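Local coordinates for metallocarboxypeptidase (Trypanosoma cruzi, PDB 3DWC), which probably removes C-terminal amino acids other than proline from peptides with broad specificity, as an M32-family metallocarboxypeptidase that carries cobalt here, at residues S180-L185 with Y358-M363; R365-R370 with K391-L396; L425-A430 with E490-H495; E188-Q193 with V344-I349. All blocks are in the same frame, centred on the assembly; numbering follows the deposited sequence.

Contact 1: S180-L185 with Y358-M363; sequences SWLPEL and YPLHVM
Leu182 turns its CG anti to the backbone N (chi1 -177°), which carries CG and the CD2 methyl toward 358-363, while Leu360 holds its CG beside its own nitrogen (chi1 -68°) and extends the branch to meet them. The side chains of Leu182 and Pro359 cross at about a right angle, CD2 of Leu182 lying 3.3 Å from CG of Pro359 and 3.6 Å from CB of Pro359; the first of these is tighter than ordinary carbon packing. Next to that methyl, CG of Leu182 rests against Leu360 CD2 at 3.8 Å, and the CG and CD2 atoms of Leu182 thus lie between Pro359 and Leu360. The CD2 methyl of Leu360 also approaches the Pro183 ring, with CG of Pro183 at 4.0 Å. Pro183 lies where helix 168-196 is kinked: its nitrogen has no hydrogen to give to the turn before, and the N of Glu184 makes no such bond either. Tyr393 packs on both Pro183 and Leu360, and Tyr492 lies against Pro359. With 10.5 Å between the axes of the two short helical segments and 133° between their directions, this wholly apolar, mostly buried junction is an oblique helix-helix packing, two leucines meeting each other and each also set against a proline of the opposite helix, within the predominantly α-helical M32 carboxypeptidase fold.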
# COMPACT_ATOMS: atom_id res chain seq x y z
N SER B 180 -29.50 -35.64 -2.57
CA SER B 180 -29.95 -36.99 -2.79
C SER B 180 -28.93 -38.05 -2.37
O SER B 180 -29.32 -39.20 -2.10
CB SER B 180 -30.37 -37.20 -4.26
OG SER B 180 -29.25 -37.23 -5.14
N TRP B 181 -27.64 -37.69 -2.32
CA TRP B 181 -26.53 -38.66 -2.08
C TRP B 181 -25.53 -38.32 -0.97
O TRP B 181 -24.97 -39.27 -0.37
CB TRP B 181 -25.77 -39.03 -3.39
CG TRP B 181 -25.18 -37.86 -4.14
CD1 TRP B 181 -25.74 -37.20 -5.19
CD2 TRP B 181 -23.93 -37.21 -3.87
NE1 TRP B 181 -24.92 -36.18 -5.61
CE2 TRP B 181 -23.80 -36.16 -4.80
CE3 TRP B 181 -22.89 -37.42 -2.95
CZ2 TRP B 181 -22.71 -35.32 -4.81
CZ3 TRP B 181 -21.82 -36.59 -2.96
CH2 TRP B 181 -21.72 -35.55 -3.90
N LEU B 182 -25.32 -37.03 -0.67
CA LEU B 182 -24.19 -36.62 0.17
C LEU B 182 -24.38 -36.89 1.65
O LEU B 182 -23.46 -37.40 2.26
CB LEU B 182 -23.75 -35.15 -0.09
CG LEU B 182 -22.53 -34.60 0.67
CD1 LEU B 182 -21.34 -35.59 0.62
CD2 LEU B 182 -22.13 -33.24 0.10
N PRO B 183 -25.58 -36.58 2.23
CA PRO B 183 -25.82 -37.00 3.63
C PRO B 183 -25.59 -38.51 3.93
O PRO B 183 -24.97 -38.85 4.95
CB PRO B 183 -27.28 -36.60 3.86
CG PRO B 183 -27.46 -35.40 2.94
CD PRO B 183 -26.72 -35.82 1.69
N GLU B 184 -26.03 -39.39 3.03
CA GLU B 184 -25.71 -40.81 3.21
C GLU B 184 -24.24 -41.19 2.91
O GLU B 184 -23.70 -42.14 3.49
CB GLU B 184 -26.67 -41.69 2.43
CG GLU B 184 -28.04 -41.77 3.08
CD GLU B 184 -28.00 -42.44 4.47
OE1 GLU B 184 -27.13 -43.34 4.68
OE2 GLU B 184 -28.86 -42.10 5.33
N LEU B 185 -23.60 -40.44 2.05
CA LEU B 185 -22.19 -40.71 1.74
C LEU B 185 -21.36 -40.40 2.97
O LEU B 185 -20.44 -41.15 3.29
CB LEU B 185 -21.71 -39.87 0.57
CG LEU B 185 -20.22 -40.01 0.18
CD1 LEU B 185 -19.89 -41.46 -0.04
CD2 LEU B 185 -19.90 -39.22 -1.06
N TYR B 358 -17.96 -30.01 4.17
CA TYR B 358 -18.08 -28.64 3.72
C TYR B 358 -19.34 -28.34 2.83
O TYR B 358 -20.12 -27.44 3.16
CB TYR B 358 -16.78 -28.22 3.04
CG TYR B 358 -16.64 -26.73 2.96
CD1 TYR B 358 -15.78 -26.05 3.82
CD2 TYR B 358 -17.40 -26.00 2.07
CE1 TYR B 358 -15.67 -24.68 3.76
CE2 TYR B 358 -17.28 -24.64 2.00
CZ TYR B 358 -16.42 -24.00 2.84
OH TYR B 358 -16.32 -22.65 2.75
N PRO B 359 -19.55 -29.08 1.74
CA PRO B 359 -20.73 -28.83 0.92
C PRO B 359 -22.08 -28.93 1.66
O PRO B 359 -23.05 -28.29 1.26
CB PRO B 359 -20.66 -29.93 -0.13
CG PRO B 359 -19.79 -30.95 0.43
CD PRO B 359 -18.76 -30.17 1.18
N LEU B 360 -22.15 -29.76 2.69
CA LEU B 360 -23.34 -29.85 3.50
C LEU B 360 -23.64 -28.51 4.24
O LEU B 360 -24.79 -28.09 4.31
CB LEU B 360 -23.24 -31.04 4.45
CG LEU B 360 -23.29 -32.36 3.68
CD1 LEU B 360 -22.85 -33.54 4.55
CD2 LEU B 360 -24.67 -32.59 3.06
N HIS B 361 -22.60 -27.82 4.71
CA HIS B 361 -22.74 -26.50 5.32
C HIS B 361 -23.22 -25.48 4.28
O HIS B 361 -24.06 -24.64 4.55
CB HIS B 361 -21.40 -26.01 5.92
CG HIS B 361 -20.93 -26.79 7.14
ND1 HIS B 361 -21.20 -26.40 8.43
CD2 HIS B 361 -20.19 -27.93 7.24
CE1 HIS B 361 -20.67 -27.27 9.28
NE2 HIS B 361 -20.04 -28.19 8.58
N VAL B 362 -22.71 -25.58 3.05
CA VAL B 362 -23.07 -24.68 1.97
C VAL B 362 -24.50 -24.96 1.54
O VAL B 362 -25.30 -24.03 1.40
CB VAL B 362 -22.07 -24.83 0.77
CG1 VAL B 362 -22.55 -24.08 -0.47
CG2 VAL B 362 -20.66 -24.37 1.21
N MET B 363 -24.82 -26.23 1.31
CA MET B 363 -26.16 -26.60 0.90
C MET B 363 -27.22 -26.04 1.84
O MET B 363 -28.20 -25.45 1.44
CB MET B 363 -26.34 -28.11 0.89
CG MET B 363 -27.72 -28.51 0.50
SD MET B 363 -27.77 -30.18 -0.13
CE MET B 363 -27.50 -31.14 1.35

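Contact 2: R365-R370 with K391-L396; sequences RYEIER and KSYLGL
Tyr393 sets its hydroxyl end against OE2 of Glu367, which lies at the edge of the ring, in its plane, the two side chains reaching toward each other from helices 382-394 and 358-374. Its hydroxyl donates to Glu367, with OH of Tyr393 2.5 Å from OE2 of Glu367, a short bond. The acceptor receives it through its syn lone pair, on the side of the other carboxylate oxygen. Carboxylate and ring are nevertheless turned 68° from each other. An extended chain beyond CG (chi2 166°) lets Glu367 span the gap, and the rest of its carboxylate stays near the hydroxyl, CD of Glu367 being 3.3 Å from OH of Tyr393. The same OE2 forms a salt bridge with Lys389, one turn before Tyr393, and OE1 pairs with Arg179 of helix 168-196. Leu360, Met363 and Pro183 pack on the tyrosine, with Arg179 also against it. Both residues are buried, and a carboxylate gripped by a lysine, an arginine and a phenol proton is probably ionised; its charge is shared among partners on two neighbouring helices, which should hold its rotation fixed.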
# COMPACT_ATOMS: atom_id res chain seq x y z
N ARG B 365 -27.03 -23.46 3.75
CA ARG B 365 -27.16 -22.01 3.68
C ARG B 365 -27.91 -21.63 2.43
O ARG B 365 -28.71 -20.70 2.45
CB ARG B 365 -25.82 -21.33 3.75
CG ARG B 365 -25.12 -21.51 5.08
CD ARG B 365 -23.61 -21.26 4.95
NE ARG B 365 -22.96 -21.08 6.26
CZ ARG B 365 -22.84 -22.07 7.15
NH1 ARG B 365 -22.27 -21.86 8.31
NH2 ARG B 365 -23.33 -23.26 6.87
N TYR B 366 -27.68 -22.37 1.34
CA TYR B 366 -28.41 -22.12 0.11
C TYR B 366 -29.95 -22.18 0.40
O TYR B 366 -30.70 -21.23 0.13
CB TYR B 366 -27.97 -23.11 -1.00
CG TYR B 366 -28.91 -23.10 -2.16
CD1 TYR B 366 -29.71 -24.18 -2.44
CD2 TYR B 366 -29.06 -21.95 -2.94
CE1 TYR B 366 -30.61 -24.16 -3.52
CE2 TYR B 366 -29.94 -21.91 -4.01
CZ TYR B 366 -30.71 -23.01 -4.28
OH TYR B 366 -31.58 -22.95 -5.31
N GLU B 367 -30.37 -23.27 1.03
CA GLU B 367 -31.76 -23.57 1.24
C GLU B 367 -32.47 -22.52 2.09
O GLU B 367 -33.54 -22.04 1.73
CB GLU B 367 -31.88 -24.98 1.84
CG GLU B 367 -31.50 -26.02 0.80
CD GLU B 367 -31.26 -27.42 1.32
OE1 GLU B 367 -30.90 -28.27 0.47
OE2 GLU B 367 -31.42 -27.67 2.53
N ILE B 368 -31.83 -22.12 3.16
CA ILE B 368 -32.33 -21.07 4.01
C ILE B 368 -32.43 -19.73 3.27
O ILE B 368 -33.49 -19.09 3.29
CB ILE B 368 -31.47 -20.94 5.27
CG1 ILE B 368 -31.64 -22.21 6.11
CG2 ILE B 368 -31.89 -19.69 6.07
CD1 ILE B 368 -30.50 -22.50 7.02
N GLU B 369 -31.35 -19.32 2.59
CA GLU B 369 -31.36 -18.08 1.80
C GLU B 369 -32.50 -18.04 0.79
O GLU B 369 -33.25 -17.07 0.69
CB GLU B 369 -30.02 -17.90 1.07
CG GLU B 369 -28.90 -17.44 1.98
CD GLU B 369 -27.70 -16.95 1.23
OE1 GLU B 369 -27.63 -17.10 -0.02
OE2 GLU B 369 -26.79 -16.43 1.90
N ARG B 370 -32.59 -19.12 0.02
CA ARG B 370 -33.68 -19.31 -0.93
C ARG B 370 -35.07 -19.21 -0.27
O ARG B 370 -35.97 -18.54 -0.79
CB ARG B 370 -33.50 -20.67 -1.63
CG ARG B 370 -34.50 -20.96 -2.75
CD ARG B 370 -34.56 -22.45 -3.05
NE ARG B 370 -34.86 -23.26 -1.86
CZ ARG B 370 -34.73 -24.59 -1.77
NH1 ARG B 370 -34.30 -25.32 -2.80
NH2 ARG B 370 -35.05 -25.21 -0.64
N LYS B 391 -28.80 -31.36 11.97
CA LYS B 391 -29.05 -32.73 12.39
C LYS B 391 -29.21 -33.63 11.18
O LYS B 391 -28.71 -34.74 11.15
CB LYS B 391 -30.34 -32.84 13.23
CG LYS B 391 -30.27 -32.19 14.61
CD LYS B 391 -31.66 -31.82 15.17
CE LYS B 391 -32.51 -33.04 15.54
NZ LYS B 391 -33.86 -32.70 16.13
N SER B 392 -29.93 -33.15 10.18
CA SER B 392 -30.28 -33.98 9.04
C SER B 392 -29.08 -34.29 8.15
O SER B 392 -28.90 -35.42 7.69
CB SER B 392 -31.36 -33.29 8.22
OG SER B 392 -31.79 -34.15 7.21
N TYR B 393 -28.30 -33.25 7.86
CA TYR B 393 -27.19 -33.37 6.93
C TYR B 393 -25.91 -33.84 7.59
O TYR B 393 -25.22 -34.70 7.04
CB TYR B 393 -26.95 -32.03 6.23
CG TYR B 393 -28.14 -31.53 5.42
CD1 TYR B 393 -29.06 -32.40 4.86
CD2 TYR B 393 -28.31 -30.18 5.16
CE1 TYR B 393 -30.14 -31.94 4.11
CE2 TYR B 393 -29.39 -29.70 4.39
CZ TYR B 393 -30.30 -30.60 3.87
OH TYR B 393 -31.37 -30.15 3.12
N LEU B 394 -25.60 -33.31 8.77
CA LEU B 394 -24.32 -33.56 9.47
C LEU B 394 -24.45 -34.35 10.78
O LEU B 394 -23.44 -34.63 11.42
CB LEU B 394 -23.64 -32.23 9.76
CG LEU B 394 -23.11 -31.48 8.54
CD1 LEU B 394 -23.11 -29.98 8.76
CD2 LEU B 394 -21.71 -31.95 8.17
N GLY B 395 -25.67 -34.69 11.19
CA GLY B 395 -25.90 -35.44 12.42
C GLY B 395 -25.60 -34.68 13.71
O GLY B 395 -25.39 -35.29 14.76
N LEU B 396 -25.60 -33.35 13.65
CA LEU B 396 -25.29 -32.53 14.82
C LEU B 396 -26.38 -31.52 15.12
O LEU B 396 -26.98 -30.96 14.21
CB LEU B 396 -23.98 -31.80 14.59
CG LEU B 396 -22.74 -32.68 14.40
CD1 LEU B 396 -21.56 -31.77 14.12
CD2 LEU B 396 -22.50 -33.58 15.63

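Contact 3: L425-A430 with E490-H495; sequences LGAMVA and EHYRRH. With SO4 (sulfate ion), chain V.
Met428 and Tyr492 bring helices 421-441 and 490-501 unusually close, their CA atoms only 5.2 Å apart, and the backbone of one helix lies over the aromatic ring of the other. Met428 N and Ala427 C stand above one face of the Tyr492 ring, the carbonyl carbon toward its rim. The ring gets there because its CG lies anti to the backbone N (chi1 -173°), carrying it alongside the neighbouring helix. The methyl of Ala427 touches the phenol end, with CB 3.4 Å from both CZ and OH of Tyr492. At the other end Met428 crosses the tyrosine at about a right angle, its CG 3.7 Å from CD2 of Tyr492. A water also links the backbones, giving a hydrogen bond to Met428 O and accepting a weak one from Tyr492 N. Farther out, a sulfate, probably from the crystallisation liquor, is held by Arg494, NH2 lying 3.0 Å from sulfate O4 and NH1 contributing a weak bond, and by Asn488. Ala427 rests also on Leu302 of helix 294-309, and its side chain is about 10 Å from the cobalt. That helix supplies the metal ligand Glu298, the partner of His267 and His271; through it the contact lies near, without touching, a gluzincin-type site, with an HExxH helix and a downstream glutamate.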
# COMPACT_ATOMS: atom_id res chain seq x y z
N LEU B 425 -20.30 -24.58 -5.94
CA LEU B 425 -20.09 -24.51 -7.40
C LEU B 425 -18.61 -24.56 -7.75
O LEU B 425 -18.19 -25.20 -8.73
CB LEU B 425 -20.72 -23.23 -8.00
CG LEU B 425 -22.21 -23.00 -7.80
CD1 LEU B 425 -22.58 -21.60 -8.37
CD2 LEU B 425 -23.11 -24.16 -8.40
N GLY B 426 -17.79 -23.89 -6.94
CA GLY B 426 -16.32 -23.97 -7.08
C GLY B 426 -15.77 -25.36 -6.93
O GLY B 426 -14.91 -25.84 -7.75
N ALA B 427 -16.27 -26.08 -5.92
CA ALA B 427 -15.83 -27.43 -5.69
C ALA B 427 -16.19 -28.33 -6.88
O ALA B 427 -15.43 -29.24 -7.28
CB ALA B 427 -16.38 -28.00 -4.34
N MET B 428 -17.36 -28.08 -7.45
CA MET B 428 -17.80 -28.82 -8.60
C MET B 428 -17.03 -28.53 -9.87
O MET B 428 -16.72 -29.46 -10.65
CB MET B 428 -19.31 -28.51 -8.82
CG MET B 428 -20.16 -29.08 -7.76
SD MET B 428 -21.85 -28.52 -7.86
CE MET B 428 -22.42 -29.06 -6.24
N VAL B 429 -16.72 -27.25 -10.11
CA VAL B 429 -15.84 -26.82 -11.21
C VAL B 429 -14.48 -27.49 -11.11
O VAL B 429 -13.94 -28.05 -12.08
CB VAL B 429 -15.69 -25.25 -11.28
CG1 VAL B 429 -14.51 -24.79 -12.18
CG2 VAL B 429 -17.05 -24.57 -11.65
N ALA B 430 -13.92 -27.47 -9.92
CA ALA B 430 -12.62 -28.08 -9.70
C ALA B 430 -12.57 -29.57 -10.07
O ALA B 430 -11.61 -30.02 -10.71
CB ALA B 430 -12.17 -27.84 -8.26
N GLU B 490 -21.96 -34.47 -11.08
CA GLU B 490 -21.59 -35.88 -10.98
C GLU B 490 -20.10 -36.09 -10.81
O GLU B 490 -19.70 -37.03 -10.16
CB GLU B 490 -22.10 -36.68 -12.19
CG GLU B 490 -23.61 -36.67 -12.36
CD GLU B 490 -24.39 -37.10 -11.13
OE1 GLU B 490 -24.06 -38.16 -10.52
OE2 GLU B 490 -25.35 -36.37 -10.79
N HIS B 491 -19.28 -35.22 -11.39
CA HIS B 491 -17.84 -35.27 -11.17
C HIS B 491 -17.42 -35.08 -9.70
O HIS B 491 -16.54 -35.79 -9.21
CB HIS B 491 -17.12 -34.26 -12.08
CG HIS B 491 -17.47 -34.40 -13.53
ND1 HIS B 491 -17.01 -35.43 -14.31
CD2 HIS B 491 -18.29 -33.67 -14.32
CE1 HIS B 491 -17.49 -35.31 -15.53
NE2 HIS B 491 -18.28 -34.25 -15.56
N TYR B 492 -18.11 -34.18 -8.99
CA TYR B 492 -17.80 -33.90 -7.58
C TYR B 492 -18.19 -35.11 -6.76
O TYR B 492 -17.45 -35.55 -5.92
CB TYR B 492 -18.60 -32.66 -7.15
CG TYR B 492 -18.35 -32.05 -5.79
CD1 TYR B 492 -17.07 -31.99 -5.22
CD2 TYR B 492 -19.40 -31.47 -5.10
CE1 TYR B 492 -16.87 -31.36 -4.00
CE2 TYR B 492 -19.19 -30.85 -3.86
CZ TYR B 492 -17.94 -30.81 -3.33
OH TYR B 492 -17.78 -30.19 -2.10
N ARG B 493 -19.36 -35.67 -7.04
CA ARG B 493 -19.80 -36.91 -6.39
C ARG B 493 -18.78 -38.06 -6.56
O ARG B 493 -18.44 -38.73 -5.60
CB ARG B 493 -21.17 -37.34 -6.97
CG ARG B 493 -21.74 -38.60 -6.37
CD ARG B 493 -23.07 -39.06 -7.01
NE ARG B 493 -23.57 -40.21 -6.28
CZ ARG B 493 -24.79 -40.74 -6.37
NH1 ARG B 493 -25.72 -40.28 -7.19
NH2 ARG B 493 -25.07 -41.78 -5.60
N ARG B 494 -18.35 -38.33 -7.79
CA ARG B 494 -17.38 -39.40 -8.06
C ARG B 494 -16.05 -39.14 -7.41
O ARG B 494 -15.41 -40.08 -6.96
CB ARG B 494 -17.11 -39.55 -9.56
CG ARG B 494 -17.79 -40.67 -10.17
CD ARG B 494 -18.87 -40.25 -10.96
NE ARG B 494 -18.46 -39.54 -12.17
CZ ARG B 494 -19.24 -39.44 -13.23
NH1 ARG B 494 -20.42 -40.04 -13.25
NH2 ARG B 494 -18.83 -38.75 -14.30
N HIS B 495 -15.61 -37.89 -7.41
CA HIS B 495 -14.38 -37.46 -6.66
C HIS B 495 -14.48 -37.76 -5.17
O HIS B 495 -13.58 -38.36 -4.57
CB HIS B 495 -14.15 -35.95 -6.81
CG HIS B 495 -13.13 -35.39 -5.84
ND1 HIS B 495 -11.79 -35.68 -5.94
CD2 HIS B 495 -13.26 -34.55 -4.79
CE1 HIS B 495 -11.14 -35.08 -4.97
NE2 HIS B 495 -12.01 -34.39 -4.24
S SO4 V . -22.38 -38.23 -15.64
O1 SO4 V . -22.36 -39.36 -16.58
O2 SO4 V . -23.56 -37.39 -15.89
O3 SO4 V . -22.53 -38.77 -14.29
O4 SO4 V . -21.10 -37.49 -15.77
O HOH W 1 -18.61 -31.49 -10.59

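Contact 4: E188-Q193 with V344-I349; sequences EVQEKQ and VSPGLI
Val344 and Pro346 of the loop, with Val189 of the helix, form the packed side of the contact, whereas Gln190 and Gln193, both partly exposed, make up its polar margin. The two valines are buried; they cross at about a right angle and meet through one methyl each, CG1 of Val189 lying 4.1 Å from CG2 of Val344. Val344 presents that methyl with CG2 beside its backbone N, and the CB atoms of both residues point across the gap. Gln190 behaves differently: its CB does not head for the loop, but the extended chain (chi2 180°) carries the amide to Pro346. There OE1 of Gln190 sits 3.4 Å from both CG and CD of Pro346, the oxygen touching these two methylenes with the side chains approaching from opposite directions. Gln193 is the looser of the two glutamines. It crosses Val344 at about a right angle; its NE2 stays 3.9 Å from N of Val344, and OE1 of Gln193 is 4.1 Å from CG2 of Val344. The glutamine amides therefore lie against the loop by van der Waals contact, without a polar bond between the two segments. Asp354 and Gln408 hold the loop instead, through Ser345 N and Leu348 O. Residues 344-349 form part of the connection from helix 334-341 to helix 358-374, laid across helix 168-196; Leu186 of that helix supports Val344 and Pro346, while Tyr500, packing on both valines, brings helix 490-501 against the same apolar patch.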
# COMPACT_ATOMS: atom_id res chain seq x y z
N GLU B 188 -21.80 -43.16 5.48
CA GLU B 188 -21.10 -44.35 5.04
C GLU B 188 -19.59 -44.24 5.29
O GLU B 188 -18.96 -45.20 5.72
CB GLU B 188 -21.32 -44.56 3.55
CG GLU B 188 -20.68 -45.84 3.02
CD GLU B 188 -20.99 -46.13 1.58
OE1 GLU B 188 -20.94 -47.33 1.23
OE2 GLU B 188 -21.30 -45.20 0.79
N VAL B 189 -19.04 -43.06 5.02
CA VAL B 189 -17.61 -42.80 5.19
C VAL B 189 -17.24 -42.87 6.66
O VAL B 189 -16.29 -43.55 7.01
CB VAL B 189 -17.22 -41.47 4.57
CG1 VAL B 189 -15.76 -41.10 4.92
CG2 VAL B 189 -17.38 -41.56 3.07
N GLN B 190 -18.02 -42.20 7.50
CA GLN B 190 -17.84 -42.28 8.94
C GLN B 190 -17.81 -43.71 9.50
O GLN B 190 -16.91 -44.05 10.27
CB GLN B 190 -18.92 -41.49 9.67
CG GLN B 190 -18.68 -39.99 9.71
CD GLN B 190 -19.78 -39.27 10.45
OE1 GLN B 190 -19.56 -38.70 11.52
NE2 GLN B 190 -21.00 -39.32 9.90
N GLU B 191 -18.76 -44.54 9.09
CA GLU B 191 -18.84 -45.87 9.65
C GLU B 191 -17.71 -46.77 9.13
O GLU B 191 -17.19 -47.59 9.87
CB GLU B 191 -20.25 -46.47 9.46
CG GLU B 191 -20.42 -47.39 8.27
CD GLU B 191 -21.89 -47.51 7.82
OE1 GLU B 191 -22.79 -47.04 8.57
OE2 GLU B 191 -22.11 -48.05 6.68
N LYS B 192 -17.32 -46.57 7.87
CA LYS B 192 -16.15 -47.25 7.29
C LYS B 192 -14.86 -46.90 8.05
O LYS B 192 -14.05 -47.77 8.34
CB LYS B 192 -15.97 -46.86 5.82
CG LYS B 192 -14.77 -47.52 5.12
CD LYS B 192 -14.18 -46.69 3.95
CE LYS B 192 -13.27 -47.57 3.02
NZ LYS B 192 -12.22 -46.81 2.23
N GLN B 193 -14.66 -45.62 8.34
CA GLN B 193 -13.48 -45.18 9.05
C GLN B 193 -13.47 -45.63 10.52
O GLN B 193 -12.43 -45.90 11.06
CB GLN B 193 -13.30 -43.66 8.91
CG GLN B 193 -12.93 -43.22 7.49
CD GLN B 193 -12.52 -41.76 7.35
OE1 GLN B 193 -12.17 -41.30 6.24
NE2 GLN B 193 -12.52 -41.03 8.45
N VAL B 344 -12.02 -37.20 8.14
CA VAL B 344 -13.41 -36.79 8.08
C VAL B 344 -13.96 -36.74 9.49
O VAL B 344 -13.98 -37.75 10.20
CB VAL B 344 -14.25 -37.71 7.16
CG1 VAL B 344 -15.72 -37.37 7.27
CG2 VAL B 344 -13.77 -37.57 5.71
N SER B 345 -14.38 -35.54 9.89
CA SER B 345 -14.91 -35.30 11.24
C SER B 345 -15.92 -34.16 11.23
O SER B 345 -15.54 -33.00 11.24
CB SER B 345 -13.80 -34.97 12.22
OG SER B 345 -14.33 -35.12 13.51
N PRO B 346 -17.21 -34.49 11.17
CA PRO B 346 -18.22 -33.44 11.10
C PRO B 346 -18.19 -32.54 12.32
O PRO B 346 -17.90 -32.99 13.40
CB PRO B 346 -19.52 -34.21 11.05
CG PRO B 346 -19.13 -35.51 10.51
CD PRO B 346 -17.82 -35.82 11.11
N GLY B 347 -18.49 -31.28 12.10
CA GLY B 347 -18.53 -30.30 13.16
C GLY B 347 -19.51 -29.18 12.82
O GLY B 347 -20.22 -29.23 11.83
N LEU B 348 -19.53 -28.16 13.65
CA LEU B 348 -20.54 -27.13 13.59
C LEU B 348 -20.15 -25.94 12.78
O LEU B 348 -21.01 -25.19 12.32
CB LEU B 348 -20.86 -26.65 15.02
CG LEU B 348 -21.62 -27.63 15.91
CD1 LEU B 348 -21.98 -27.00 17.30
CD2 LEU B 348 -22.87 -28.12 15.20
N ILE B 349 -18.84 -25.72 12.64
CA ILE B 349 -18.34 -24.51 12.01
C ILE B 349 -17.90 -24.77 10.54
O ILE B 349 -16.93 -25.44 10.29
CB ILE B 349 -17.14 -23.92 12.81
CG1 ILE B 349 -17.47 -23.73 14.33
CG2 ILE B 349 -16.68 -22.58 12.17
CD1 ILE B 349 -18.67 -22.87 14.61

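In the fold
Helix 168-196 serves contacts 1 and 4, and helix 358-374 serves contacts 1 and 2, so contact 1 is the hub: it also touches contact 3 through Pro359 and Tyr492. Contacts 1, 2 and 3 are largely buried, contact 4 only partly, and it lies farthest from the chain's centre. Chemistry follows place. Contact 1 is purely apolar, contact 3 pairs an aromatic ring with a helix backbone and a water, contact 2 buries a probably ionised carboxylate in a hydrogen bond and salt bridges, and contact 4 mixes valines with glutamine amides. Contacts 2 and 4 meet through Leu396 and the 344-349 loop, whereas contact 3 stays about 8 Å (nearest atoms) from each of them.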